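Local coordinates for protein adenosine kinase (Sinorhizobium meliloti, PDB 3UBO) that probably catalyses phosphoryl transfer to adenosine, which it binds together with ADP, as a member of the pfkB (ribokinase-like) family of kinases, at residues Lys82-Gln87 with Leu133-Glu138; Gly100-Thr105 with Asp143-Val148; Leu139-Val144 with Lys168-Glu173. One frame throughout, in Å; residues are numbered along the deposited sequence.

All three contacts involve the connection 133-148, which carries the chain from strand 127-132 of the five-stranded mixed sheet to helix 146-150, before strand 152-158 of the large parallel sheet. Contact 1 sets its start against the loop after strand 77-80, contact 2 its end against edge strand 102-103, and contact 3 its middle against helix 168-179. Along the chain contacts 1 and 2 interlock, whereas contact 3 follows contact 1. Centres lie about 16 Å (1 to 2), 15 Å (1 to 3) and 12 Å (2 to 3) apart; contacts 2 and 3 share Asp-143 and Val-144. All three lie on the route between the smaller sheet, probably the family's substrate lid, and the large domain.

Contact 1 (Lys82-Gln87 with Leu133-Glu138); sequences KVADDQ and LGACVE
Bends at chi2 (-19°) and chi3 (137°) fold the chain of Lys-82 along the 3-10 turn 135-137, bringing its methylenes onto Ala-135, Cys-136 and Glu-138. CB lies 3.4 Å from Cys-136 CA, while CG is 3.5 Å from Ala-135 O, which accepts the bond of Glu-138 N. Further out, CE passes alongside Glu-138 O at 3.5 Å, and the ammonium group continues away toward Asp-143, with which it makes a long, weak ion pair. A lysine suits this buried place because its apolar shaft can cover backbone while its charge travels on to an acid. Cys-136 turns SG beside its own backbone N (chi1 -56°), and the sulfur sits 3.4 Å from Lys-82 O. Beside this, the methyl of Ala-135 reaches the backbone of the other segment, 3.6 Å from Ala-84 N, and meets Ala-84 CB at 4.2 Å; two small side chains allow that close passage. The side chain of Cys-136 is about 7 Å from the bound adenosine, near that site but not touching the ligand. Segment 82-87 links strand 77-80 to helix 87-98, which Asp-86 N-caps, and segment 133-138 leaves strand 127-132 of the mixed sheet.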
loop_
_atom_site.group_PDB
_atom_site.type_symbol
_atom_site.label_atom_id
_atom_site.label_comp_id
_atom_site.label_asym_id
_atom_site.label_seq_id
_atom_site.Cartn_x
_atom_site.Cartn_y
_atom_site.Cartn_z
ATOM N N LYS A 82 -0.298 -7.389 19.358
ATOM C CA LYS A 82 -0.302 -8.838 19.199
ATOM C C LYS A 82 -0.245 -9.234 17.728
ATOM O O LYS A 82 -1.158 -8.933 16.958
ATOM C CB LYS A 82 -1.542 -9.446 19.859
ATOM C CG LYS A 82 -1.233 -10.522 20.888
ATOM C CD LYS A 82 0.172 -11.070 20.708
ATOM C CE LYS A 82 0.875 -11.238 22.046
ATOM N NZ LYS A 82 2.271 -11.729 21.881
ATOM N N VAL A 83 0.834 -9.909 17.344
ATOM C CA VAL A 83 1.012 -10.349 15.966
ATOM C C VAL A 83 1.626 -11.743 15.908
ATOM O O VAL A 83 2.303 -12.172 16.843
ATOM C CB VAL A 83 1.901 -9.374 15.171
ATOM C CG1 VAL A 83 1.235 -8.010 15.072
ATOM C CG2 VAL A 83 3.272 -9.258 15.821
ATOM N N ALA A 84 1.385 -12.447 14.807
ATOM C CA ALA A 84 1.903 -13.770 14.632
ATOM C C ALA A 84 3.262 -13.743 13.960
ATOM O O ALA A 84 3.725 -12.732 13.480
ATOM C CB ALA A 84 0.934 -14.636 13.923
ATOM N N ASP A 85 3.943 -14.869 14.033
ATOM C CA ASP A 85 5.293 -15.054 13.519
ATOM C C ASP A 85 5.259 -15.155 11.968
ATOM O O ASP A 85 6.162 -15.708 11.335
ATOM C CB ASP A 85 5.848 -16.344 14.134
ATOM C CG ASP A 85 7.305 -16.627 13.712
ATOM O OD1 ASP A 85 7.894 -15.693 13.077
ATOM O OD2 ASP A 85 7.852 -17.752 14.037
ATOM N N ASP A 86 4.230 -14.570 11.352
ATOM C CA ASP A 86 3.973 -14.689 9.893
ATOM C C ASP A 86 4.366 -13.429 9.044
ATOM O O ASP A 86 5.019 -12.502 9.524
ATOM C CB ASP A 86 2.502 -15.062 9.687
ATOM C CG ASP A 86 1.577 -14.068 10.326
ATOM O OD1 ASP A 86 2.043 -12.898 10.441
ATOM O OD2 ASP A 86 0.420 -14.444 10.692
ATOM N N GLN A 87 3.983 -13.436 7.768
ATOM C CA GLN A 87 4.461 -12.479 6.819
ATOM C C GLN A 87 3.746 -11.140 7.053
ATOM O O GLN A 87 4.302 -10.054 6.822
ATOM C CB GLN A 87 4.222 -13.021 5.437
ATOM C CG GLN A 87 5.448 -13.572 4.869
ATOM C CD GLN A 87 5.130 -14.415 3.691
ATOM O OE1 GLN A 87 3.965 -14.691 3.421
ATOM N NE2 GLN A 87 6.147 -14.828 2.965
ATOM N N LEU A 133 -9.783 -10.532 14.322
ATOM C CA LEU A 133 -8.781 -10.231 15.340
ATOM C C LEU A 133 -7.501 -11.068 15.313
ATOM O O LEU A 133 -6.465 -10.615 15.795
ATOM C CB LEU A 133 -9.432 -10.223 16.706
ATOM C CG LEU A 133 -10.415 -9.071 16.801
ATOM C CD1 LEU A 133 -11.539 -9.241 17.850
ATOM C CD2 LEU A 133 -9.587 -7.834 17.014
ATOM N N GLY A 134 -7.540 -12.269 14.725
ATOM C CA GLY A 134 -6.332 -13.108 14.615
ATOM C C GLY A 134 -5.521 -13.138 15.904
ATOM O O GLY A 134 -6.114 -13.226 16.988
ATOM N N ALA A 135 -4.186 -13.108 15.773
ATOM C CA ALA A 135 -3.248 -12.994 16.886
ATOM C C ALA A 135 -3.683 -12.029 18.032
ATOM O O ALA A 135 -3.606 -12.379 19.193
ATOM C CB ALA A 135 -1.819 -12.692 16.365
ATOM N N CYS A 136 -4.198 -10.843 17.740
ATOM C CA CYS A 136 -4.720 -9.947 18.771
ATOM C C CYS A 136 -5.517 -10.536 20.001
ATOM O O CYS A 136 -5.690 -9.871 21.020
ATOM C CB CYS A 136 -5.510 -8.807 18.092
ATOM S SG CYS A 136 -4.433 -7.929 16.850
ATOM N N VAL A 137 -6.032 -11.746 19.960
ATOM C CA VAL A 137 -6.778 -12.195 21.158
ATOM C C VAL A 137 -5.838 -12.696 22.277
ATOM O O VAL A 137 -6.165 -12.647 23.449
ATOM C CB VAL A 137 -7.801 -13.285 20.831
ATOM C CG1 VAL A 137 -8.941 -12.731 19.991
ATOM C CG2 VAL A 137 -7.080 -14.461 20.156
ATOM N N GLU A 138 -4.665 -13.153 21.847
ATOM C CA GLU A 138 -3.516 -13.587 22.664
ATOM C C GLU A 138 -2.800 -12.436 23.352
ATOM O O GLU A 138 -1.749 -12.633 23.926
ATOM C CB GLU A 138 -2.434 -14.261 21.786
ATOM C CG GLU A 138 -2.848 -15.488 20.981
ATOM C CD GLU A 138 -3.272 -16.702 21.842
ATOM O OE1 GLU A 138 -3.032 -16.661 23.098
ATOM O OE2 GLU A 138 -3.831 -17.694 21.257
#

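Contact 2 (Gly100-Thr105 with Asp143-Val148)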
loop_
_atom_site.group_PDB
_atom_site.type_symbol
_atom_site.label_atom_id
_atom_site.label_comp_id
_atom_site.label_asym_id
_atom_site.label_seq_id
_atom_site.Cartn_x
_atom_site.Cartn_y
_atom_site.Cartn_z
ATOM N N GLY A 100 10.397 4.568 13.842
ATOM C CA GLY A 100 11.277 4.897 14.958
ATOM C C GLY A 100 10.593 4.589 16.296
ATOM O O GLY A 100 11.101 4.932 17.353
ATOM N N VAL A 101 9.435 3.928 16.244
ATOM C CA VAL A 101 8.775 3.479 17.452
ATOM C C VAL A 101 9.459 2.233 18.003
ATOM O O VAL A 101 10.096 1.467 17.261
ATOM C CB VAL A 101 7.270 3.228 17.254
ATOM C CG1 VAL A 101 6.722 2.487 18.429
ATOM C CG2 VAL A 101 6.554 4.515 17.080
ATOM N N HIS A 102 9.362 2.084 19.330
ATOM C CA HIS A 102 9.932 0.951 20.084
ATOM C C HIS A 102 8.836 -0.089 20.104
ATOM O O HIS A 102 7.701 0.149 20.611
ATOM C CB HIS A 102 10.402 1.336 21.531
ATOM C CG HIS A 102 10.744 0.147 22.407
ATOM N ND1 HIS A 102 12.020 -0.389 22.487
ATOM C CD2 HIS A 102 9.963 -0.617 23.229
ATOM C CE1 HIS A 102 12.005 -1.437 23.302
ATOM N NE2 HIS A 102 10.773 -1.589 23.771
ATOM N N PHE A 103 9.186 -1.220 19.496
ATOM C CA PHE A 103 8.274 -2.363 19.362
ATOM C C PHE A 103 9.019 -3.680 19.556
ATOM O O PHE A 103 9.813 -4.070 18.689
ATOM C CB PHE A 103 7.652 -2.391 17.977
ATOM C CG PHE A 103 6.626 -3.465 17.837
ATOM C CD1 PHE A 103 5.474 -3.429 18.629
ATOM C CD2 PHE A 103 6.797 -4.514 16.921
ATOM C CE1 PHE A 103 4.503 -4.399 18.490
ATOM C CE2 PHE A 103 5.836 -5.478 16.803
ATOM C CZ PHE A 103 4.684 -5.423 17.581
ATOM N N GLN A 104 8.756 -4.352 20.680
ATOM C CA GLN A 104 9.571 -5.482 21.132
ATOM C C GLN A 104 8.660 -6.638 21.504
ATOM O O GLN A 104 9.105 -7.782 21.522
ATOM C CB GLN A 104 10.479 -5.060 22.290
ATOM C CG GLN A 104 11.677 -4.279 21.803
ATOM C CD GLN A 104 12.464 -5.055 20.719
ATOM O OE1 GLN A 104 12.703 -6.270 20.896
ATOM N NE2 GLN A 104 12.854 -4.386 19.599
ATOM N N THR A 105 7.383 -6.345 21.773
ATOM C CA THR A 105 6.383 -7.401 21.972
ATOM C C THR A 105 6.617 -8.714 21.190
ATOM O O THR A 105 6.965 -8.675 20.006
ATOM C CB THR A 105 4.966 -6.915 21.795
ATOM O OG1 THR A 105 4.677 -6.055 22.896
ATOM C CG2 THR A 105 4.053 -8.108 21.873
ATOM N N ASP A 143 2.525 -9.286 28.211
ATOM C CA ASP A 143 3.058 -8.498 27.103
ATOM C C ASP A 143 3.332 -7.026 27.462
ATOM O O ASP A 143 3.812 -6.256 26.608
ATOM C CB ASP A 143 2.076 -8.575 25.920
ATOM C CG ASP A 143 2.117 -9.912 25.186
ATOM O OD1 ASP A 143 3.253 -10.366 24.856
ATOM O OD2 ASP A 143 1.000 -10.438 24.917
ATOM N N VAL A 144 2.983 -6.640 28.701
ATOM C CA VAL A 144 3.418 -5.369 29.299
ATOM C C VAL A 144 4.955 -5.420 29.447
ATOM O O VAL A 144 5.469 -6.266 30.166
ATOM C CB VAL A 144 2.687 -5.034 30.650
ATOM C CG1 VAL A 144 3.202 -3.793 31.164
ATOM C CG2 VAL A 144 1.143 -4.910 30.465
ATOM N N GLU A 145 5.694 -4.628 28.658
ATOM C CA GLU A 145 7.085 -4.307 28.993
ATOM C C GLU A 145 6.960 -3.269 30.119
ATOM O O GLU A 145 6.273 -2.225 29.987
ATOM C CB GLU A 145 7.921 -3.754 27.823
ATOM C CG GLU A 145 8.557 -4.761 26.888
ATOM C CD GLU A 145 8.695 -4.220 25.439
ATOM O OE1 GLU A 145 9.716 -3.514 25.201
ATOM O OE2 GLU A 145 7.795 -4.511 24.559
ATOM N N ASP A 146 7.610 -3.581 31.228
ATOM C CA ASP A 146 7.376 -2.982 32.532
ATOM C C ASP A 146 8.049 -1.592 32.657
ATOM O O ASP A 146 7.434 -0.541 33.032
ATOM C CB ASP A 146 8.009 -3.989 33.519
ATOM C CG ASP A 146 7.442 -3.859 34.896
ATOM O OD1 ASP A 146 6.957 -2.722 35.157
ATOM O OD2 ASP A 146 7.448 -4.842 35.692
ATOM N N ASP A 147 9.346 -1.658 32.343
ATOM C CA ASP A 147 10.265 -0.540 32.343
ATOM C C ASP A 147 9.690 0.494 31.411
ATOM O O ASP A 147 9.528 1.685 31.771
ATOM C CB ASP A 147 11.693 -0.991 31.919
ATOM C CG ASP A 147 11.708 -1.885 30.662
ATOM O OD1 ASP A 147 10.863 -2.789 30.588
ATOM O OD2 ASP A 147 12.552 -1.689 29.743
ATOM N N VAL A 148 9.331 0.020 30.217
ATOM C CA VAL A 148 8.708 0.852 29.182
ATOM C C VAL A 148 7.430 1.596 29.639
ATOM O O VAL A 148 7.402 2.791 29.501
ATOM C CB VAL A 148 8.623 0.063 27.832
ATOM C CG1 VAL A 148 8.083 0.911 26.647
ATOM C CG2 VAL A 148 10.046 -0.525 27.501
HETATM O O HOH W 1 7.225 -2.838 22.428
#
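His-102 and Glu-145 extend across the contact and meet in its one clear hydrogen bond. With its CG anti to the backbone N (chi1 169°), the histidine presents NE2 to Glu-145 OE1 at 2.6 Å, nearly straight at 166°. The acceptor lies at the ring edge, in plane, and is met on its syn side although ring and carboxylate are turned 54° apart. Histidine offers an in-plane N-H here, and glutamate two oxygens, one for the ring and one for water. Val-148 CG2 approaches obliquely, 3.9 Å from His-102 NE2. This tight part joins two elements of the ribokinase-like alpha/beta domain: strand 102-103, at the border of the parallel sheet beside strand 77-80, and helix 146-150, with Glu-145 at its N-cap. One water donates to Glu-145 OE2 and accepts from Gln-104 N, both at 2.8 Å. An alanine in place of Glu-145 would remove both oxygens and is likely to leave His-102 NE2 without its acceptor and the water without its second hold. Packing is looser where exposed Gln-104 offers its CB to the carboxylate and sends its amide away, and where Thr-105 CG2 comes only to 3.8 Å from Asp-143 OD1.

Contact 3 (Leu139-Val144 with Lys168-Glu173)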
loop_
_atom_site.group_PDB
_atom_site.type_symbol
_atom_site.label_atom_id
_atom_site.label_comp_id
_atom_site.label_asym_id
_atom_site.label_seq_id
_atom_site.Cartn_x
_atom_site.Cartn_y
_atom_site.Cartn_z
ATOM N N LEU A 139 -3.307 -11.216 23.258
ATOM C CA LEU A 139 -2.567 -10.147 23.888
ATOM C C LEU A 139 -3.034 -10.078 25.307
ATOM O O LEU A 139 -4.265 -10.034 25.580
ATOM C CB LEU A 139 -2.810 -8.797 23.215
ATOM C CG LEU A 139 -2.193 -7.590 23.955
ATOM C CD1 LEU A 139 -0.746 -7.258 23.476
ATOM C CD2 LEU A 139 -3.146 -6.401 23.955
ATOM N N GLY A 140 -2.056 -10.029 26.191
ATOM C CA GLY A 140 -2.388 -9.899 27.586
ATOM C C GLY A 140 -1.260 -9.365 28.458
ATOM O O GLY A 140 -0.265 -8.802 27.919
ATOM N N PRO A 141 -1.408 -9.540 29.801
ATOM C CA PRO A 141 -0.535 -8.966 30.819
ATOM C C PRO A 141 0.868 -9.367 30.592
ATOM O O PRO A 141 1.729 -8.586 30.905
ATOM C CB PRO A 141 -1.073 -9.546 32.091
ATOM C CG PRO A 141 -2.513 -9.648 31.841
ATOM C CD PRO A 141 -2.601 -10.132 30.422
ATOM N N GLU A 142 1.108 -10.503 29.974
ATOM C CA GLU A 142 2.463 -11.019 29.845
ATOM C C GLU A 142 3.262 -10.130 28.934
ATOM O O GLU A 142 4.505 -10.198 28.885
ATOM C CB GLU A 142 2.336 -12.391 29.238
ATOM C CG GLU A 142 1.019 -12.969 29.759
ATOM C CD GLU A 142 0.262 -13.803 28.738
ATOM O OE1 GLU A 142 -0.347 -13.197 27.771
ATOM O OE2 GLU A 142 0.283 -15.066 28.944
ATOM N N ASP A 143 2.525 -9.286 28.211
ATOM C CA ASP A 143 3.058 -8.498 27.103
ATOM C C ASP A 143 3.332 -7.026 27.462
ATOM O O ASP A 143 3.812 -6.256 26.608
ATOM C CB ASP A 143 2.076 -8.575 25.920
ATOM C CG ASP A 143 2.117 -9.912 25.186
ATOM O OD1 ASP A 143 3.253 -10.366 24.856
ATOM O OD2 ASP A 143 1.000 -10.438 24.917
ATOM N N VAL A 144 2.983 -6.640 28.701
ATOM C CA VAL A 144 3.418 -5.369 29.299
ATOM C C VAL A 144 4.955 -5.420 29.447
ATOM O O VAL A 144 5.469 -6.266 30.166
ATOM C CB VAL A 144 2.687 -5.034 30.650
ATOM C CG1 VAL A 144 3.202 -3.793 31.164
ATOM C CG2 VAL A 144 1.143 -4.910 30.465
ATOM N N LYS A 168 -7.968 -6.031 28.425
ATOM C CA LYS A 168 -8.324 -5.355 29.690
ATOM C C LYS A 168 -7.371 -5.690 30.917
ATOM O O LYS A 168 -7.086 -4.803 31.740
ATOM C CB LYS A 168 -9.808 -5.622 30.041
ATOM C CG LYS A 168 -10.160 -7.113 30.404
ATOM C CD LYS A 168 -11.601 -7.482 29.955
ATOM C CE LYS A 168 -12.679 -7.411 31.073
ATOM N NZ LYS A 168 -14.075 -6.852 30.689
ATOM N N ASP A 169 -6.867 -6.924 31.026
ATOM C CA ASP A 169 -5.927 -7.277 32.126
ATOM C C ASP A 169 -4.455 -6.924 31.813
ATOM O O ASP A 169 -3.596 -6.953 32.703
ATOM C CB ASP A 169 -5.978 -8.784 32.588
ATOM C CG ASP A 169 -7.408 -9.359 32.624
ATOM O OD1 ASP A 169 -8.367 -8.656 33.049
ATOM O OD2 ASP A 169 -7.575 -10.528 32.180
ATOM N N ALA A 170 -4.142 -6.647 30.557
ATOM C CA ALA A 170 -2.815 -6.130 30.276
ATOM C C ALA A 170 -2.862 -4.623 30.534
ATOM O O ALA A 170 -1.802 -4.004 30.703
ATOM C CB ALA A 170 -2.385 -6.422 28.839
ATOM N N ILE A 171 -4.099 -4.091 30.609
ATOM C CA ILE A 171 -4.431 -2.666 30.752
ATOM C C ILE A 171 -4.541 -2.165 32.209
ATOM O O ILE A 171 -3.854 -1.187 32.556
ATOM C CB ILE A 171 -5.740 -2.221 29.926
ATOM C CG1 ILE A 171 -5.531 -2.220 28.392
ATOM C CG2 ILE A 171 -6.249 -0.787 30.322
ATOM C CD1 ILE A 171 -4.282 -1.521 27.904
ATOM N N ARG A 172 -5.401 -2.782 33.037
ATOM C CA ARG A 172 -5.469 -2.462 34.489
ATOM C C ARG A 172 -4.031 -2.219 34.931
ATOM O O ARG A 172 -3.713 -1.206 35.592
ATOM C CB ARG A 172 -6.059 -3.632 35.333
ATOM C CG ARG A 172 -4.963 -4.402 36.048
ATOM C CD ARG A 172 -5.342 -5.336 37.247
ATOM N NE ARG A 172 -5.859 -6.652 36.859
ATOM C CZ ARG A 172 -7.167 -6.885 36.675
ATOM N NH1 ARG A 172 -8.062 -5.873 36.820
ATOM N NH2 ARG A 172 -7.587 -8.113 36.333
ATOM N N GLU A 173 -3.195 -3.159 34.467
ATOM C CA GLU A 173 -1.805 -3.383 34.841
ATOM C C GLU A 173 -0.796 -2.325 34.407
ATOM O O GLU A 173 0.092 -1.947 35.177
ATOM C CB GLU A 173 -1.356 -4.745 34.275
ATOM C CG GLU A 173 -0.267 -5.509 35.087
ATOM C CD GLU A 173 -0.701 -5.896 36.539
ATOM O OE1 GLU A 173 -1.858 -6.417 36.794
ATOM O OE2 GLU A 173 0.156 -5.647 37.416
#
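A beta-alpha-beta crossover of the parallel sheet supplies one side of this contact: helix 168-179, which connects strand 152-158 to its parallel neighbour 184-188, receives the 3-10 turn 141-143 against its first turn through Ala-170. Pro-141 and Ala-170 are the nearest residues of the two backbones, and a small alanine suits a helix face that lies against the turn. Its methyl faces Pro-141 CD at 4.0 Å. The proline ring packs beside Asp-169, its CG 3.6 Å from Asp-169 CB. Proline suits the start of the turn, since its ring fixes phi near the helical value and it brings no N-H needing a partner. Gly-140 precedes it in a fully extended conformation, in which an added CB would strike the proline ring. Val-144 adds a second apolar contact to the same methyl: CG1 is anti to the backbone N (chi1 179°), which leaves CG2 as the branch directed at Ala-170, 4.2 Å from its CB. With no hydrogen bond crossing between the segments, each keeps its shape by its own bonds. In the turn, Asp-143 N donates to Gly-140 O at 2.8 Å, and Asp-143 OD2 takes a weak bond from Gly-140 N, tying the turn back to its beginning; Glu-142 reaches outward to a salt bridge with Arg-166. On the helix, Arg-172 N donates to Lys-168 O at 2.9 Å. One turn along from Asp-169, the guanidinium group of Arg-172 brings NH2 to 3.4 Å from Asp-169 OD1, a pairing of charges only, because the oxygen lies well out of the guanidinium plane.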